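Long-range contact in NAD nucleotidase (Haemophilus influenzae, PDB 3ZTV), which degrades NAD to adenosine and nicotinamide riboside, combining NAD pyrophosphatase activity with 5'-nucleotidase activity in the periplasm: residues K120-K132 with K152-T164. Residues are numbered along the deposited sequence; the frame is centred on the assembly and turned at random.
Sequences KIPVLSANVIPDK and KIAIIGLDTVNKT
In the calcineurin-like metallophosphoesterase domain, two beta-sheets meet close to the zinc site: the turn after edge strand 123-124 of one sheet crosses strand 151-159 of the other near Gly-157, whose CA lies 4.1 Å from Ser-125 CA. The Asn-127 side-chain amide docks on the backbone of Asp-159 through two bonds. Its OD1 accepts Asp-159 N (2.9 Å), and ND2 donates to Asp-159 O at 2.9 Å with an almost straight N-H...O angle of 173°. Placed between its own backbone N and carbonyl carbon (chi1 68°), CG lets the amide reach both groups. ND2 also bonds Tyr-177 O, so three bonds grip the amide and together probably fix its rotation; Leu-158 CD1 packs 3.5 Å from Asn-127 CG. The side chain of Asp-159 in turn lies about 4 Å from that of His-203, probably a zinc ligand, and about 5 Å from that of Asn-102, which binds zinc, consistent with a second-shell position. Ala-126 N donates to Gly-157 O (2.8 Å) from above the carbonyl plane, 57° out of it. Beyond Gly-157, Leu-124 and Ile-155 cross at about a right angle, CD1 of the former 3.7 Å from CG2 of the latter.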
loop_
_atom_site.group_PDB
_atom_site.type_symbol
_atom_site.label_atom_id
_atom_site.label_comp_id
_atom_site.label_asym_id
_atom_site.label_seq_id
_atom_site.Cartn_x
_atom_site.Cartn_y
_atom_site.Cartn_z
ATOM N N LYS A 120 3.121 15.220 -28.562
ATOM C CA LYS A 120 4.514 14.841 -28.783
ATOM C C LYS A 120 5.411 15.101 -27.565
ATOM O O LYS A 120 6.619 14.843 -27.602
ATOM C CB LYS A 120 5.064 15.533 -30.034
ATOM C CG LYS A 120 4.287 15.178 -31.303
ATOM C CD LYS A 120 4.123 13.664 -31.432
ATOM C CE LYS A 120 3.166 13.282 -32.549
ATOM N NZ LYS A 120 2.872 11.820 -32.552
ATOM N N ILE A 121 4.814 15.599 -26.490
ATOM C CA ILE A 121 5.520 15.800 -25.228
ATOM C C ILE A 121 5.690 14.444 -24.519
ATOM O O ILE A 121 4.710 13.723 -24.344
ATOM C CB ILE A 121 4.702 16.745 -24.311
ATOM C CG1 ILE A 121 4.366 18.069 -25.025
ATOM C CG2 ILE A 121 5.412 16.972 -22.989
ATOM C CD1 ILE A 121 5.549 18.745 -25.723
ATOM N N PRO A 122 6.920 14.099 -24.093
ATOM C CA PRO A 122 7.091 12.840 -23.353
ATOM C C PRO A 122 6.212 12.765 -22.109
ATOM O O PRO A 122 6.115 13.744 -21.357
ATOM C CB PRO A 122 8.562 12.873 -22.951
ATOM C CG PRO A 122 9.220 13.653 -24.053
ATOM C CD PRO A 122 8.214 14.733 -24.410
ATOM N N VAL A 123 5.584 11.611 -21.891
ATOM C CA VAL A 123 4.651 11.432 -20.785
ATOM C C VAL A 123 5.262 10.516 -19.716
ATOM O O VAL A 123 5.846 9.470 -20.039
ATOM C CB VAL A 123 3.303 10.846 -21.274
ATOM C CG1 VAL A 123 2.314 10.759 -20.133
ATOM C CG2 VAL A 123 2.733 11.672 -22.426
ATOM N N LEU A 124 5.122 10.902 -18.446
ATOM C CA LEU A 124 5.604 10.101 -17.318
ATOM C C LEU A 124 4.487 9.768 -16.335
ATOM O O LEU A 124 3.666 10.634 -16.004
ATOM C CB LEU A 124 6.682 10.869 -16.555
ATOM C CG LEU A 124 7.875 11.403 -17.337
ATOM C CD1 LEU A 124 8.750 12.271 -16.424
ATOM C CD2 LEU A 124 8.674 10.263 -17.934
ATOM N N SER A 125 4.479 8.532 -15.839
ATOM C CA SER A 125 3.600 8.152 -14.730
ATOM C C SER A 125 4.061 6.809 -14.171
ATOM O O SER A 125 3.964 5.775 -14.848
ATOM C CB SER A 125 2.132 8.076 -15.157
ATOM O OG SER A 125 1.320 7.880 -14.019
ATOM N N ALA A 126 4.596 6.829 -12.954
ATOM C CA ALA A 126 5.199 5.637 -12.359
ATOM C C ALA A 126 4.214 4.743 -11.606
ATOM O O ALA A 126 4.505 3.570 -11.409
ATOM C CB ALA A 126 6.353 6.030 -11.437
ATOM N N ASN A 127 3.068 5.278 -11.182
ATOM C CA ASN A 127 2.121 4.499 -10.383
ATOM C C ASN A 127 0.827 4.181 -11.146
ATOM O O ASN A 127 -0.153 3.715 -10.550
ATOM C CB ASN A 127 1.817 5.168 -9.030
ATOM C CG ASN A 127 1.047 6.472 -9.169
ATOM O OD1 ASN A 127 1.232 7.223 -10.126
ATOM N ND2 ASN A 127 0.196 6.749 -8.195
ATOM N N VAL A 128 0.824 4.441 -12.457
ATOM C CA VAL A 128 -0.301 4.117 -13.328
ATOM C C VAL A 128 0.286 3.252 -14.438
ATOM O O VAL A 128 1.069 3.734 -15.265
ATOM C CB VAL A 128 -0.950 5.390 -13.898
ATOM C CG1 VAL A 128 -2.183 5.027 -14.714
ATOM C CG2 VAL A 128 -1.304 6.363 -12.768
ATOM N N ILE A 129 -0.058 1.966 -14.447
ATOM C CA ILE A 129 0.671 0.997 -15.266
ATOM C C ILE A 129 -0.296 0.115 -16.076
ATOM O O ILE A 129 -0.998 -0.721 -15.509
ATOM C CB ILE A 129 1.615 0.100 -14.398
ATOM C CG1 ILE A 129 2.508 0.956 -13.491
ATOM C CG2 ILE A 129 2.493 -0.754 -15.294
ATOM C CD1 ILE A 129 3.434 0.124 -12.573
ATOM N N PRO A 130 -0.345 0.307 -17.407
ATOM C CA PRO A 130 -1.274 -0.509 -18.198
ATOM C C PRO A 130 -0.747 -1.914 -18.472
ATOM O O PRO A 130 0.453 -2.106 -18.710
ATOM C CB PRO A 130 -1.390 0.275 -19.511
ATOM C CG PRO A 130 -1.014 1.683 -19.152
ATOM C CD PRO A 130 0.098 1.495 -18.152
ATOM N N ASP A 131 -1.656 -2.885 -18.444
ATOM C CA ASP A 131 -1.345 -4.250 -18.846
ATOM C C ASP A 131 -1.080 -4.299 -20.349
ATOM O O ASP A 131 -1.458 -3.383 -21.092
ATOM C CB ASP A 131 -2.496 -5.201 -18.487
ATOM C CG ASP A 131 -2.665 -5.394 -16.989
ATOM O OD1 ASP A 131 -1.690 -5.248 -16.240
ATOM O OD2 ASP A 131 -3.788 -5.736 -16.563
ATOM N N LYS A 132 -0.435 -5.375 -20.774
ATOM C CA LYS A 132 -0.050 -5.589 -22.158
ATOM C C LYS A 132 -1.170 -5.374 -23.175
ATOM O O LYS A 132 -0.947 -4.768 -24.220
ATOM C CB LYS A 132 0.521 -7.001 -22.295
ATOM C CG LYS A 132 0.889 -7.399 -23.711
ATOM C CD LYS A 132 1.390 -8.835 -23.748
ATOM C CE LYS A 132 1.923 -9.213 -25.117
ATOM N NZ LYS A 132 2.675 -10.499 -25.047
ATOM N N LYS A 152 23.631 13.453 -13.793
ATOM C CA LYS A 152 22.333 12.839 -14.046
ATOM C C LYS A 152 21.256 13.356 -13.096
ATOM O O LYS A 152 21.467 13.446 -11.887
ATOM C CB LYS A 152 22.437 11.314 -13.981
ATOM C CG LYS A 152 23.305 10.730 -15.088
ATOM C CD LYS A 152 23.200 9.220 -15.168
ATOM C CE LYS A 152 23.956 8.549 -14.042
ATOM N NZ LYS A 152 24.105 7.088 -14.301
ATOM N N ILE A 153 20.107 13.704 -13.659
ATOM C CA ILE A 153 18.948 14.093 -12.874
ATOM C C ILE A 153 17.774 13.220 -13.302
ATOM O O ILE A 153 17.511 13.068 -14.495
ATOM C CB ILE A 153 18.605 15.585 -13.071
ATOM C CG1 ILE A 153 19.815 16.461 -12.713
ATOM C CG2 ILE A 153 17.389 15.974 -12.248
ATOM C CD1 ILE A 153 19.575 17.958 -12.842
ATOM N N ALA A 154 17.092 12.623 -12.332
ATOM C CA ALA A 154 15.930 11.796 -12.633
ATOM C C ALA A 154 14.641 12.569 -12.405
ATOM O O ALA A 154 14.539 13.375 -11.471
ATOM C CB ALA A 154 15.948 10.538 -11.777
ATOM N N ILE A 155 13.655 12.315 -13.261
ATOM C CA ILE A 155 12.318 12.836 -13.043
ATOM C C ILE A 155 11.317 11.679 -13.081
ATOM O O ILE A 155 11.348 10.844 -13.989
ATOM C CB ILE A 155 11.965 13.957 -14.042
ATOM C CG1 ILE A 155 10.572 14.519 -13.744
ATOM C CG2 ILE A 155 12.112 13.486 -15.468
ATOM C CD1 ILE A 155 10.297 15.865 -14.396
ATOM N N ILE A 156 10.460 11.625 -12.068
ATOM C CA ILE A 156 9.499 10.543 -11.863
ATOM C C ILE A 156 8.093 11.125 -11.973
ATOM O O ILE A 156 7.815 12.167 -11.382
ATOM C CB ILE A 156 9.654 9.940 -10.442
ATOM C CG1 ILE A 156 11.067 9.408 -10.207
ATOM C CG2 ILE A 156 8.625 8.845 -10.170
ATOM C CD1 ILE A 156 11.368 9.211 -8.745
ATOM N N GLY A 157 7.196 10.474 -12.715
ATOM C CA GLY A 157 5.822 10.941 -12.785
ATOM C C GLY A 157 4.942 10.238 -11.766
ATOM O O GLY A 157 5.223 9.096 -11.393
ATOM N N LEU A 158 3.853 10.879 -11.345
ATOM C CA LEU A 158 2.960 10.291 -10.343
ATOM C C LEU A 158 1.547 10.856 -10.463
ATOM O O LEU A 158 1.382 12.061 -10.684
ATOM C CB LEU A 158 3.501 10.559 -8.926
ATOM C CG LEU A 158 3.099 9.593 -7.802
ATOM C CD1 LEU A 158 3.806 8.251 -7.942
ATOM C CD2 LEU A 158 3.420 10.208 -6.434
ATOM N N ASP A 159 0.542 10.004 -10.264
ATOM C CA ASP A 159 -0.862 10.426 -10.310
ATOM C C ASP A 159 -1.565 10.186 -8.988
ATOM O O ASP A 159 -1.148 9.350 -8.179
ATOM C CB ASP A 159 -1.598 9.641 -11.402
ATOM C CG ASP A 159 -2.770 10.408 -12.036
ATOM O OD1 ASP A 159 -3.229 11.453 -11.518
ATOM O OD2 ASP A 159 -3.255 9.924 -13.096
ATOM N N THR A 160 -2.623 10.948 -8.756
ATOM C CA THR A 160 -3.532 10.677 -7.662
ATOM C C THR A 160 -4.292 9.369 -7.932
ATOM O O THR A 160 -4.718 9.105 -9.067
ATOM C CB THR A 160 -4.475 11.868 -7.433
ATOM O OG1 THR A 160 -5.227 11.651 -6.230
ATOM C CG2 THR A 160 -5.412 12.133 -8.639
ATOM N N VAL A 161 -4.435 8.528 -6.910
ATOM C CA VAL A 161 -4.985 7.181 -7.086
ATOM C C VAL A 161 -6.501 7.107 -6.881
ATOM O O VAL A 161 -7.250 6.912 -7.847
ATOM C CB VAL A 161 -4.249 6.136 -6.211
ATOM C CG1 VAL A 161 -4.945 4.789 -6.303
ATOM C CG2 VAL A 161 -2.789 6.019 -6.655
ATOM N N ASN A 162 -6.959 7.242 -5.639
ATOM C CA ASN A 162 -8.380 7.072 -5.334
ATOM C C ASN A 162 -9.279 7.989 -6.168
ATOM O O ASN A 162 -10.305 7.567 -6.695
ATOM C CB ASN A 162 -8.658 7.295 -3.841
ATOM C CG ASN A 162 -8.040 6.227 -2.956
ATOM O OD1 ASN A 162 -7.727 5.127 -3.404
ATOM N ND2 ASN A 162 -7.884 6.550 -1.679
ATOM N N LYS A 163 -8.893 9.251 -6.294
ATOM C CA LYS A 163 -9.689 10.212 -7.048
ATOM C C LYS A 163 -9.863 9.783 -8.514
ATOM O O LYS A 163 -10.947 9.923 -9.097
ATOM C CB LYS A 163 -9.061 11.607 -6.960
ATOM C CG LYS A 163 -9.847 12.673 -7.706
ATOM C CD LYS A 163 -9.226 14.049 -7.530
ATOM C CE LYS A 163 -9.387 14.573 -6.107
ATOM N NZ LYS A 163 -9.005 16.018 -6.021
ATOM N N THR A 164 -8.800 9.254 -9.113
ATOM C CA THR A 164 -8.850 8.805 -10.503
ATOM C C THR A 164 -9.702 7.546 -10.642
ATOM O O THR A 164 -10.600 7.477 -11.490
ATOM C CB THR A 164 -7.435 8.567 -11.077
ATOM O OG1 THR A 164 -6.664 9.763 -10.929
ATOM C CG2 THR A 164 -7.501 8.197 -12.562
#